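Side-chain contacts in Serine/threonine-protein kinase Tel1 (Chaetomium thermophilum, PDB 6SKY), which probably acts as a DNA damage sensor, a serine/threonine kinase that activates checkpoint signalling by phosphorylating [ST]-Q sites with ATP: residues Ile2171-Arg2176 / Leu2214-Glu2219; Gly1673-Ile1678 / Gln1717-Glu1722. One frame throughout, in Å; residues are numbered along the deposited sequence.

Contact 1: Ile2171-Arg2176 / Leu2214-Glu2219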
ATOM      1  N   ILE A2171       2.460   2.637  22.906  1.00 22.25           N
ATOM      2  CA  ILE A2171       3.838   2.434  22.458  1.00 22.25           C
ATOM      3  C   ILE A2171       3.869   1.683  21.135  1.00 22.25           C
ATOM      4  O   ILE A2171       4.576   2.071  20.204  1.00 22.25           O
ATOM      5  CB  ILE A2171       4.662   1.704  23.529  1.00 22.25           C
ATOM      6  CG1 ILE A2171       4.713   2.521  24.803  1.00 22.25           C
ATOM      7  CG2 ILE A2171       6.052   1.491  23.040  1.00 22.25           C
ATOM      8  CD1 ILE A2171       5.187   1.753  25.974  1.00 22.25           C
ATOM      9  N   PHE A2172       3.116   0.591  21.034  1.00 22.01           N
ATOM     10  CA  PHE A2172       3.100  -0.189  19.802  1.00 22.01           C
ATOM     11  C   PHE A2172       2.519   0.594  18.646  1.00 22.01           C
ATOM     12  O   PHE A2172       2.849   0.322  17.491  1.00 22.01           O
ATOM     13  CB  PHE A2172       2.303  -1.472  19.994  1.00 22.01           C
ATOM     14  CG  PHE A2172       3.047  -2.542  20.710  1.00 22.01           C
ATOM     15  CD1 PHE A2172       4.334  -2.851  20.359  1.00 22.01           C
ATOM     16  CD2 PHE A2172       2.462  -3.230  21.745  1.00 22.01           C
ATOM     17  CE1 PHE A2172       5.019  -3.825  21.019  1.00 22.01           C
ATOM     18  CE2 PHE A2172       3.142  -4.201  22.407  1.00 22.01           C
ATOM     19  CZ  PHE A2172       4.423  -4.501  22.046  1.00 22.01           C
ATOM     20  N   ARG A2173       1.626   1.540  18.920  1.00 24.04           N
ATOM     21  CA  ARG A2173       1.097   2.353  17.840  1.00 24.04           C
ATOM     22  C   ARG A2173       2.168   3.255  17.256  1.00 24.04           C
ATOM     23  O   ARG A2173       2.251   3.401  16.034  1.00 24.04           O
ATOM     24  CB  ARG A2173      -0.087   3.174  18.326  1.00 24.04           C
ATOM     25  CG  ARG A2173      -0.780   3.931  17.227  1.00 24.04           C
ATOM     26  CD  ARG A2173      -2.209   4.260  17.589  1.00 24.04           C
ATOM     27  NE  ARG A2173      -2.988   3.077  17.923  1.00 24.04           N
ATOM     28  CZ  ARG A2173      -3.476   2.837  19.130  1.00 24.04           C
ATOM     29  NH1 ARG A2173      -4.178   1.739  19.360  1.00 24.04           N
ATOM     30  NH2 ARG A2173      -3.269   3.707  20.106  1.00 24.04           N
ATOM     31  N   PHE A2174       3.009   3.867  18.095  1.00 25.56           N
ATOM     32  CA  PHE A2174       4.038   4.730  17.515  1.00 25.56           C
ATOM     33  C   PHE A2174       5.014   3.953  16.635  1.00 25.56           C
ATOM     34  O   PHE A2174       5.535   4.495  15.659  1.00 25.56           O
ATOM     35  CB  PHE A2174       4.810   5.492  18.582  1.00 25.56           C
ATOM     36  CG  PHE A2174       5.885   6.377  18.008  1.00 25.56           C
ATOM     37  CD1 PHE A2174       5.575   7.615  17.487  1.00 25.56           C
ATOM     38  CD2 PHE A2174       7.198   5.958  17.955  1.00 25.56           C
ATOM     39  CE1 PHE A2174       6.554   8.420  16.941  1.00 25.56           C
ATOM     40  CE2 PHE A2174       8.177   6.762  17.411  1.00 25.56           C
ATOM     41  CZ  PHE A2174       7.854   7.993  16.906  1.00 25.56           C
ATOM     42  N   HIS A2175       5.295   2.702  16.965  1.00 22.26           N
ATOM     43  CA  HIS A2175       6.214   1.910  16.160  1.00 22.26           C
ATOM     44  C   HIS A2175       5.589   1.377  14.884  1.00 22.26           C
ATOM     45  O   HIS A2175       6.267   0.662  14.145  1.00 22.26           O
ATOM     46  CB  HIS A2175       6.749   0.728  16.964  1.00 22.26           C
ATOM     47  CG  HIS A2175       7.892   1.066  17.861  1.00 22.26           C
ATOM     48  ND1 HIS A2175       7.763   1.896  18.949  1.00 22.26           N
ATOM     49  CD2 HIS A2175       9.184   0.678  17.838  1.00 22.26           C
ATOM     50  CE1 HIS A2175       8.928   2.009  19.554  1.00 22.26           C
ATOM     51  NE2 HIS A2175       9.807   1.277  18.900  1.00 22.26           N
ATOM     52  N   ARG A2176       4.320   1.683  14.624  1.00 28.05           N
ATOM     53  CA  ARG A2176       3.595   1.164  13.466  1.00 28.05           C
ATOM     54  C   ARG A2176       3.626  -0.358  13.428  1.00 28.05           C
ATOM     55  O   ARG A2176       3.841  -0.964  12.380  1.00 28.05           O
ATOM     56  CB  ARG A2176       4.136   1.742  12.160  1.00 28.05           C
ATOM     57  CG  ARG A2176       4.197   3.250  12.119  1.00 28.05           C
ATOM     58  CD  ARG A2176       2.820   3.851  12.178  1.00 28.05           C
ATOM     59  NE  ARG A2176       2.834   5.296  11.976  1.00 28.05           N
ATOM     60  CZ  ARG A2176       2.896   5.882  10.785  1.00 28.05           C
ATOM     61  NH1 ARG A2176       2.896   7.205  10.695  1.00 28.05           N
ATOM     62  NH2 ARG A2176       2.964   5.147   9.682  1.00 28.05           N
ATOM     63  N   LEU A2214      -8.794  -0.613  14.471  1.00 22.16           N
ATOM     64  CA  LEU A2214      -9.478  -0.576  13.180  1.00 22.16           C
ATOM     65  C   LEU A2214      -8.980   0.574  12.320  1.00 22.16           C
ATOM     66  O   LEU A2214      -8.651   0.387  11.149  1.00 22.16           O
ATOM     67  CB  LEU A2214     -10.984  -0.467  13.377  1.00 22.16           C
ATOM     68  CG  LEU A2214     -11.701  -1.743  13.784  1.00 22.16           C
ATOM     69  CD1 LEU A2214     -13.170  -1.488  13.950  1.00 22.16           C
ATOM     70  CD2 LEU A2214     -11.457  -2.801  12.761  1.00 22.16           C
ATOM     71  N   TRP A2215      -8.920   1.778  12.883  1.00 24.25           N
ATOM     72  CA  TRP A2215      -8.482   2.930  12.108  1.00 24.25           C
ATOM     73  C   TRP A2215      -7.068   2.754  11.598  1.00 24.25           C
ATOM     74  O   TRP A2215      -6.742   3.201  10.496  1.00 24.25           O
ATOM     75  CB  TRP A2215      -8.572   4.200  12.943  1.00 24.25           C
ATOM     76  CG  TRP A2215      -8.091   5.415  12.229  1.00 24.25           C
ATOM     77  CD1 TRP A2215      -6.851   5.951  12.284  1.00 24.25           C
ATOM     78  CD2 TRP A2215      -8.850   6.251  11.353  1.00 24.25           C
ATOM     79  NE1 TRP A2215      -6.781   7.067  11.502  1.00 24.25           N
ATOM     80  CE2 TRP A2215      -7.999   7.271  10.915  1.00 24.25           C
ATOM     81  CE3 TRP A2215     -10.167   6.234  10.897  1.00 24.25           C
ATOM     82  CZ2 TRP A2215      -8.419   8.261  10.050  1.00 24.25           C
ATOM     83  CZ3 TRP A2215     -10.576   7.215  10.040  1.00 24.25           C
ATOM     84  CH2 TRP A2215      -9.709   8.214   9.624  1.00 24.25           C
ATOM     85  N   ASP A2216      -6.206   2.118  12.379  1.00 28.66           N
ATOM     86  CA  ASP A2216      -4.834   1.948  11.929  1.00 28.66           C
ATOM     87  C   ASP A2216      -4.661   0.794  10.958  1.00 28.66           C
ATOM     88  O   ASP A2216      -3.600   0.683  10.345  1.00 28.66           O
ATOM     89  CB  ASP A2216      -3.908   1.781  13.128  1.00 28.66           C
ATOM     90  CG  ASP A2216      -3.644   3.098  13.831  1.00 28.66           C
ATOM     91  OD1 ASP A2216      -4.378   3.437  14.778  1.00 28.66           O
ATOM     92  OD2 ASP A2216      -2.716   3.820  13.413  1.00 28.66           O
ATOM     93  N   HIS A2217      -5.663  -0.056  10.790  1.00 29.37           N
ATOM     94  CA  HIS A2217      -5.613  -1.040   9.718  1.00 29.37           C
ATOM     95  C   HIS A2217      -6.287  -0.582   8.435  1.00 29.37           C
ATOM     96  O   HIS A2217      -6.284  -1.332   7.458  1.00 29.37           O
ATOM     97  CB  HIS A2217      -6.235  -2.351  10.168  1.00 29.37           C
ATOM     98  CG  HIS A2217      -5.263  -3.263  10.834  1.00 29.37           C
ATOM     99  ND1 HIS A2217      -4.969  -3.185  12.174  1.00 29.37           N
ATOM    100  CD2 HIS A2217      -4.492  -4.253  10.336  1.00 29.37           C
ATOM    101  CE1 HIS A2217      -4.072  -4.100  12.479  1.00 29.37           C
ATOM    102  NE2 HIS A2217      -3.765  -4.762  11.380  1.00 29.37           N
ATOM    103  N   GLY A2218      -6.865   0.612   8.404  1.00 30.71           N
ATOM    104  CA  GLY A2218      -7.480   1.124   7.202  1.00 30.71           C
ATOM    105  C   GLY A2218      -8.991   1.095   7.170  1.00 30.71           C
ATOM    106  O   GLY A2218      -9.574   1.594   6.204  1.00 30.71           O
ATOM    107  N   GLU A2219      -9.645   0.532   8.180  1.00 30.11           N
ATOM    108  CA  GLU A2219     -11.105   0.503   8.234  1.00 30.11           C
ATOM    109  C   GLU A2219     -11.593   1.808   8.836  1.00 30.11           C
ATOM    110  O   GLU A2219     -11.759   1.933  10.043  1.00 30.11           O
ATOM    111  CB  GLU A2219     -11.595  -0.679   9.050  1.00 30.11           C
ATOM    112  CG  GLU A2219     -10.788  -1.931   8.881  1.00 30.11           C
ATOM    113  CD  GLU A2219     -10.826  -2.452   7.477  1.00 30.11           C
ATOM    114  OE1 GLU A2219      -9.747  -2.620   6.882  1.00 30.11           O
ATOM    115  OE2 GLU A2219     -11.935  -2.692   6.959  1.00 30.11           O
TER
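The guanidinium of Arg2173 and the carboxylate of Asp2216 are the two flat groups that meet here, and they do not pair in the side-by-side, two-toothed way. Their planes are 26° apart, the carboxylate approaches the guanidinium obliquely, and one oxygen makes the approach: Asp2216 OD1 lies 3.5 Å from Arg2173 NE. This is a salt bridge at long range, without a hydrogen bond across the segments. The same oxygen is 3.6 Å from Arg2173 CD, so it sits beside the CD-NE bond rather than in front of the terminal nitrogens.

The torsions account for this placement. Arg2173 carries CG anti to the backbone N (chi1 -174°) and then bends at chi3 (-57°), which leaves NE facing Asp2216 while NH1 goes to a salt bridge with Glu2209, on helix 2203-2217 like Asp2216. The two side chains cross at about a right angle, over a CA separation of 8.4 Å between Arg2173 and Asp2216. Asp2216 OD2 has a long, weak ion pair with Arg2178 and lies 5.9 Å from Arg2176 NE, too far for contact.

Both segments end their helices in Schellman motifs, at Arg2176 and Gly2218, within the helical FAT region. Beyond the pair, His2217 meets the ring of Phe1958 of the second subunit, and Glu2219 forms a salt bridge with Arg1945 of that subunit, so the 2214-2219 segment takes part in the dimer interface.

Replacing Arg2173 by an alanine removes the whole guanidinium, and would probably leave Glu2209 and Asp2216, two acids on one helix, without the positive charge they share. With just 75 Å² buried, the chemistry implies an electrostatic link between helix ends at a partly exposed site: the arginine is held mainly by Glu2209, and its charge probably also offsets Asp2216 more loosely.

Contact 2: Gly1673-Ile1678 / Gln1717-Glu1722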
ATOM      1  N   GLY A1673      53.993   2.020  28.628  1.00 41.76           N
ATOM      2  CA  GLY A1673      53.056   0.934  28.840  1.00 41.76           C
ATOM      3  C   GLY A1673      53.658  -0.183  29.662  1.00 41.76           C
ATOM      4  O   GLY A1673      53.038  -0.685  30.603  1.00 41.76           O
ATOM      5  N   LEU A1674      54.887  -0.573  29.331  1.00 39.32           N
ATOM      6  CA  LEU A1674      55.559  -1.607  30.107  1.00 39.32           C
ATOM      7  C   LEU A1674      55.868  -1.133  31.517  1.00 39.32           C
ATOM      8  O   LEU A1674      55.772  -1.912  32.468  1.00 39.32           O
ATOM      9  CB  LEU A1674      56.832  -2.052  29.409  1.00 39.32           C
ATOM     10  CG  LEU A1674      56.626  -3.163  28.400  1.00 39.32           C
ATOM     11  CD1 LEU A1674      57.953  -3.634  27.913  1.00 39.32           C
ATOM     12  CD2 LEU A1674      55.867  -4.284  29.041  1.00 39.32           C
ATOM     13  N   LEU A1675      56.236   0.135  31.681  1.00 43.96           N
ATOM     14  CA  LEU A1675      56.514   0.636  33.018  1.00 43.96           C
ATOM     15  C   LEU A1675      55.265   0.643  33.878  1.00 43.96           C
ATOM     16  O   LEU A1675      55.332   0.325  35.063  1.00 43.96           O
ATOM     17  CB  LEU A1675      57.124   2.029  32.949  1.00 43.96           C
ATOM     18  CG  LEU A1675      58.571   2.030  32.477  1.00 43.96           C
ATOM     19  CD1 LEU A1675      59.134   3.419  32.533  1.00 43.96           C
ATOM     20  CD2 LEU A1675      59.380   1.093  33.325  1.00 43.96           C
ATOM     21  N   ASN A1676      54.114   0.994  33.308  1.00 43.15           N
ATOM     22  CA  ASN A1676      52.880   0.930  34.082  1.00 43.15           C
ATOM     23  C   ASN A1676      52.509  -0.506  34.410  1.00 43.15           C
ATOM     24  O   ASN A1676      52.053  -0.795  35.522  1.00 43.15           O
ATOM     25  CB  ASN A1676      51.747   1.611  33.330  1.00 43.15           C
ATOM     26  CG  ASN A1676      51.875   3.103  33.334  1.00 43.15           C
ATOM     27  OD1 ASN A1676      52.880   3.643  33.767  1.00 43.15           O
ATOM     28  ND2 ASN A1676      50.855   3.783  32.848  1.00 43.15           N
ATOM     29  N   LEU A1677      52.703  -1.423  33.463  1.00 39.62           N
ATOM     30  CA  LEU A1677      52.410  -2.822  33.742  1.00 39.62           C
ATOM     31  C   LEU A1677      53.294  -3.364  34.853  1.00 39.62           C
ATOM     32  O   LEU A1677      52.842  -4.160  35.679  1.00 39.62           O
ATOM     33  CB  LEU A1677      52.580  -3.659  32.484  1.00 39.62           C
ATOM     34  CG  LEU A1677      51.380  -3.743  31.559  1.00 39.62           C
ATOM     35  CD1 LEU A1677      51.681  -4.717  30.469  1.00 39.62           C
ATOM     36  CD2 LEU A1677      50.183  -4.182  32.333  1.00 39.62           C
ATOM     37  N   ILE A1678      54.557  -2.951  34.887  1.00 39.83           N
ATOM     38  CA  ILE A1678      55.469  -3.439  35.915  1.00 39.83           C
ATOM     39  C   ILE A1678      55.195  -2.761  37.246  1.00 39.83           C
ATOM     40  O   ILE A1678      55.267  -3.395  38.300  1.00 39.83           O
ATOM     41  CB  ILE A1678      56.923  -3.240  35.464  1.00 39.83           C
ATOM     42  CG1 ILE A1678      57.247  -4.173  34.305  1.00 39.83           C
ATOM     43  CG2 ILE A1678      57.866  -3.497  36.597  1.00 39.83           C
ATOM     44  CD1 ILE A1678      58.582  -3.915  33.684  1.00 39.83           C
ATOM     45  N   GLN A1717      59.707   9.222  34.464  1.00 71.65           N
ATOM     46  CA  GLN A1717      59.190  10.352  35.229  1.00 71.65           C
ATOM     47  C   GLN A1717      57.689  10.531  35.072  1.00 71.65           C
ATOM     48  O   GLN A1717      57.087  11.267  35.861  1.00 71.65           O
ATOM     49  CB  GLN A1717      59.893  11.649  34.819  1.00 71.65           C
ATOM     50  CG  GLN A1717      61.410  11.611  34.906  1.00 71.65           C
ATOM     51  CD  GLN A1717      61.948  11.939  36.278  1.00 71.65           C
ATOM     52  OE1 GLN A1717      61.232  12.456  37.134  1.00 71.65           O
ATOM     53  NE2 GLN A1717      63.222  11.645  36.495  1.00 71.65           N
ATOM     54  N   GLU A1718      57.073   9.888  34.084  1.00 71.08           N
ATOM     55  CA  GLU A1718      55.638   9.985  33.876  1.00 71.08           C
ATOM     56  C   GLU A1718      54.901   8.680  34.128  1.00 71.08           C
ATOM     57  O   GLU A1718      53.668   8.691  34.187  1.00 71.08           O
ATOM     58  CB  GLU A1718      55.344  10.471  32.455  1.00 71.08           C
ATOM     59  CG  GLU A1718      56.154  11.691  32.084  1.00 71.08           C
ATOM     60  CD  GLU A1718      55.533  12.491  30.969  1.00 71.08           C
ATOM     61  OE1 GLU A1718      54.297  12.417  30.803  1.00 71.08           O
ATOM     62  OE2 GLU A1718      56.282  13.197  30.262  1.00 71.08           O
ATOM     63  N   SER A1719      55.610   7.567  34.272  1.00 62.10           N
ATOM     64  CA  SER A1719      54.985   6.314  34.664  1.00 62.10           C
ATOM     65  C   SER A1719      55.049   6.050  36.158  1.00 62.10           C
ATOM     66  O   SER A1719      54.169   5.371  36.692  1.00 62.10           O
ATOM     67  CB  SER A1719      55.643   5.146  33.932  1.00 62.10           C
ATOM     68  OG  SER A1719      55.464   5.273  32.537  1.00 62.10           O
ATOM     69  N   LEU A1720      56.059   6.562  36.844  1.00 64.40           N
ATOM     70  CA  LEU A1720      56.230   6.245  38.246  1.00 64.40           C
ATOM     71  C   LEU A1720      56.019   7.477  39.114  1.00 64.40           C
ATOM     72  O   LEU A1720      56.429   8.579  38.735  1.00 64.40           O
ATOM     73  CB  LEU A1720      57.629   5.684  38.514  1.00 64.40           C
ATOM     74  CG  LEU A1720      58.113   4.534  37.638  1.00 64.40           C
ATOM     75  CD1 LEU A1720      59.482   4.096  38.085  1.00 64.40           C
ATOM     76  CD2 LEU A1720      57.150   3.372  37.670  1.00 64.40           C
ATOM     77  N   PRO A1721      55.378   7.330  40.267  1.00 66.37           N
ATOM     78  CA  PRO A1721      55.354   8.427  41.236  1.00 66.37           C
ATOM     79  C   PRO A1721      56.735   8.652  41.828  1.00 66.37           C
ATOM     80  O   PRO A1721      57.627   7.807  41.739  1.00 66.37           O
ATOM     81  CB  PRO A1721      54.360   7.946  42.296  1.00 66.37           C
ATOM     82  CG  PRO A1721      54.312   6.477  42.135  1.00 66.37           C
ATOM     83  CD  PRO A1721      54.536   6.202  40.688  1.00 66.37           C
ATOM     84  N   GLU A1722      56.906   9.821  42.439  1.00 69.00           N
ATOM     85  CA  GLU A1722      58.231  10.207  42.914  1.00 69.00           C
ATOM     86  C   GLU A1722      58.798   9.287  43.990  1.00 69.00           C
ATOM     87  O   GLU A1722      59.997   8.963  43.907  1.00 69.00           O
ATOM     88  CB  GLU A1722      58.203  11.655  43.413  1.00 69.00           C
ATOM     89  CG  GLU A1722      59.565  12.172  43.831  1.00 69.00           C
ATOM     90  CD  GLU A1722      59.482  13.520  44.510  1.00 69.00           C
ATOM     91  OE1 GLU A1722      58.353  14.031  44.664  1.00 69.00           O
ATOM     92  OE2 GLU A1722      60.540  14.064  44.891  1.00 69.00           O
TER
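Nonpolar packing joins Leu1675 to Ser1719. Leu1675 CB lies 3.6 Å from Ser1719 CB, and the leucine's CD1 branch reaches the same serine more loosely, 4.1 Å from Ser1719 CB. Both CB atoms are directed at the opposite segment, and the short side chain of Ser1719 is consistent with the close approach of the backbones: the CA atoms of Asn1676 and Ser1719 are 5.8 Å apart. At the margin, Leu1720 CD2 lies loosely beside helix 1670-1684, 4.4 Å from Leu1675 O. Around these atoms helix 1687-1706 adds further hydrocarbon, with Leu1697 and Ile1700 against Leu1675 and Val1701 against Leu1720.

The polar contact is made by Asn1676. Its CG stands anti to the carbonyl carbon (chi1 -73°), which swings the amide toward Ser1719, and chi2 of 8° turns OD1 rather than ND2 to it: Asn1676 OD1 is 3.1 Å from Ser1719 CB and 3.3 Å from Ser1719 OG. Neither approach is a hydrogen bond. The hydroxyl is engaged within its own helix instead, with Ser1719 OG bonded to Ala1715 O.

Lys1679, the residue after Ile1678, gives a hydrogen bond from NZ to Ser1719 O and so ties the two helices. Leu1720 is the first residue to leave helical geometry, and Pro1721 holds the N-cap position of helix 1722-1726.

The interface buries 176 Å² in all and packs helix 1670-1684 against the end of helix 1710-1719 in the alpha-solenoid. As the meeting of the Leu1675 and Ser1719 CB atoms indicates, its chemistry is that of close helix packing around a small serine, whose hydroxyl is turned back to its own backbone, while a hydrogen bond from Lys1679 links the helices.

How the contacts relate
Contact 2 closes before contact 1 opens along the chain, and their centres lie about 36 Å (contact 2) and 27 Å (contact 1) from the centre of the chain, on opposite sides of it. The two centres are about 61 Å apart and the nearest atoms about 43 Å, so the contacts do not touch. Each joins helices of the alpha-solenoid, with segments 38 or 39 residues apart and no strand between them, but contact 1 is a charged surface pair and contact 2 a buried packing site. Only contact 1 meets the second subunit. Both are away from the nucleotide pocket, with Lys2610, and the magnesium site of Asn2765 and Asp2779.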